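Isatin hydrolase (Ralstonia solanacearum, PDB 5NMP) hydrolyses isatin in a manganese-dependent reaction and belongs to the putative cyclase family, whose members are generally assigned arylformamidase activity. Local coordinates at residues His80-Ala85 with Gly226-Lys231. Numbering follows the deposited sequence.
With MN (manganese (II) ion), chain K.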
loop_
_atom_site.group_PDB
_atom_site.type_symbol
_atom_site.label_atom_id
_atom_site.label_comp_id
_atom_site.label_asym_id
_atom_site.label_seq_id
_atom_site.Cartn_x
_atom_site.Cartn_y
_atom_site.Cartn_z
ATOM N N HIS A 80 -8.488 4.530 4.017
ATOM C CA HIS A 80 -8.758 3.406 3.130
ATOM C C HIS A 80 -9.270 3.803 1.749
ATOM O O HIS A 80 -9.531 4.974 1.471
ATOM C CB HIS A 80 -9.747 2.443 3.789
ATOM C CG HIS A 80 -11.142 2.973 3.886
ATOM N ND1 HIS A 80 -11.632 3.575 5.025
ATOM C CD2 HIS A 80 -12.163 2.965 2.996
ATOM C CE1 HIS A 80 -12.891 3.925 4.829
ATOM N NE2 HIS A 80 -13.236 3.567 3.605
ATOM N N PHE A 81 -9.413 2.789 0.900
ATOM C CA PHE A 81 -9.724 2.930 -0.516
ATOM C C PHE A 81 -11.086 2.303 -0.801
ATOM O O PHE A 81 -11.365 1.199 -0.340
ATOM C CB PHE A 81 -8.612 2.259 -1.340
ATOM C CG PHE A 81 -8.851 2.239 -2.830
ATOM C CD1 PHE A 81 -8.277 3.199 -3.649
ATOM C CD2 PHE A 81 -9.600 1.230 -3.417
ATOM C CE1 PHE A 81 -8.474 3.173 -5.018
ATOM C CE2 PHE A 81 -9.802 1.200 -4.787
ATOM C CZ PHE A 81 -9.237 2.173 -5.587
ATOM N N ASP A 82 -11.937 3.005 -1.547
ATOM C CA ASP A 82 -13.244 2.463 -1.925
ATOM C C ASP A 82 -13.243 1.982 -3.373
ATOM O O ASP A 82 -13.061 2.775 -4.296
ATOM C CB ASP A 82 -14.350 3.509 -1.735
ATOM C CG ASP A 82 -14.639 3.810 -0.270
ATOM O OD1 ASP A 82 -14.650 2.873 0.559
ATOM O OD2 ASP A 82 -14.865 4.995 0.055
ATOM N N ALA A 83 -13.447 0.682 -3.569
ATOM C CA ALA A 83 -13.561 0.112 -4.912
ATOM C C ALA A 83 -15.019 0.162 -5.383
ATOM O O ALA A 83 -15.932 0.187 -4.561
ATOM C CB ALA A 83 -13.029 -1.322 -4.928
ATOM N N PRO A 84 -15.245 0.185 -6.707
ATOM C CA PRO A 84 -16.615 0.298 -7.231
ATOM C C PRO A 84 -17.565 -0.811 -6.764
ATOM O O PRO A 84 -18.770 -0.587 -6.679
ATOM C CB PRO A 84 -16.413 0.224 -8.747
ATOM C CG PRO A 84 -15.035 0.748 -8.958
ATOM C CD PRO A 84 -14.240 0.249 -7.785
ATOM N N ALA A 85 -17.029 -1.987 -6.460
ATOM C CA ALA A 85 -17.849 -3.112 -6.020
ATOM C C ALA A 85 -18.502 -2.840 -4.668
ATOM O O ALA A 85 -19.458 -3.514 -4.285
ATOM C CB ALA A 85 -17.011 -4.379 -5.952
ATOM N N GLY A 226 -12.783 5.955 -4.422
ATOM C CA GLY A 226 -12.818 6.885 -3.306
ATOM C C GLY A 226 -11.688 6.700 -2.307
ATOM O O GLY A 226 -11.151 5.601 -2.151
ATOM N N LEU A 227 -11.319 7.788 -1.635
ATOM C CA LEU A 227 -10.334 7.750 -0.560
ATOM C C LEU A 227 -10.903 8.416 0.685
ATOM O O LEU A 227 -11.578 9.441 0.595
ATOM C CB LEU A 227 -9.033 8.433 -0.982
ATOM C CG LEU A 227 -8.140 7.654 -1.950
ATOM C CD1 LEU A 227 -6.967 8.503 -2.404
ATOM C CD2 LEU A 227 -7.650 6.365 -1.304
ATOM N N GLN A 228 -10.635 7.831 1.848
ATOM C CA GLN A 228 -11.189 8.345 3.095
ATOM C C GLN A 228 -10.134 8.454 4.193
ATOM O O GLN A 228 -9.126 7.747 4.171
ATOM C CB GLN A 228 -12.346 7.458 3.557
ATOM C CG GLN A 228 -13.491 7.393 2.551
ATOM C CD GLN A 228 -14.634 6.509 3.005
ATOM O OE1 GLN A 228 -14.735 6.156 4.179
ATOM N NE2 GLN A 228 -15.505 6.145 2.071
ATOM N N CYS A 229 -10.382 9.358 5.141
ATOM C CA CYS A 229 -9.509 9.577 6.294
ATOM C C CYS A 229 -8.095 9.976 5.892
ATOM O O CYS A 229 -7.113 9.465 6.434
ATOM C CB CYS A 229 -9.469 8.330 7.178
ATOM S SG CYS A 229 -11.044 7.956 7.972
ATOM N N LEU A 230 -7.999 10.900 4.944
ATOM C CA LEU A 230 -6.712 11.441 4.535
ATOM C C LEU A 230 -6.274 12.552 5.481
ATOM O O LEU A 230 -7.105 13.205 6.112
ATOM C CB LEU A 230 -6.781 11.972 3.102
ATOM C CG LEU A 230 -7.052 10.974 1.975
ATOM C CD1 LEU A 230 -7.217 11.710 0.661
ATOM C CD2 LEU A 230 -5.934 9.945 1.870
ATOM N N LYS A 231 -4.965 12.763 5.577
ATOM C CA LYS A 231 -4.426 13.865 6.362
ATOM C C LYS A 231 -3.288 14.546 5.611
ATOM O O LYS A 231 -2.860 14.071 4.559
ATOM C CB LYS A 231 -3.941 13.373 7.727
ATOM C CG LYS A 231 -2.836 12.336 7.647
ATOM C CD LYS A 231 -2.334 11.957 9.027
ATOM C CE LYS A 231 -1.599 13.111 9.689
ATOM N NZ LYS A 231 -1.003 12.699 10.991
HETATM MN MN MN K . -15.170 3.185 2.630
#
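H80 and D82 both bind a manganese ion, while Q228, across the strand pair, lays its side chain beside the same site. The manganese lies 2.2 Å from H80 NE2 and 2.2 Å from D82 OD1; H76 is a third protein ligand. H80 and D82 alternate with F81 along strand 80-82, which places both metal-binding groups on one face of the sheet together with Q228. On the H80 ring, CG sits between the backbone N and the carbonyl carbon (chi1 71°), and G78 O accepts a hydrogen bond from ND1, fixing the ring's rotation with NE2 toward the metal. Q228 CB rests over one face of this imidazole, 4.1 Å from its centroid, as a CH-pi contact. Beyond CG the glutamine runs extended, and its amide plane is turned 67° from the D82 carboxylate.

The two antiparallel strands are joined through their backbones. D82 N donates to G226 O at 2.8 Å in a nearly straight bond, 171° at the hydrogen, and G226 N returns one to D82 O. Q228 N donates to H80 O at 3.1 Å. On the opposite face, F81 CD1 meets L227 CD2 at 4.0 Å, with Y225 and W147 packing nearby, while helix 214-221 touches D82 and Q228 on the metal face.

With one nitrogen and one carboxylate oxygen from this strand on the metal, the cation probably polarises the imidazole and the carboxylate that bind it; Q228, seen as a manganese ligand in a structure of this protein though not bound to the ion in this chain, borders the site as a neutral amide.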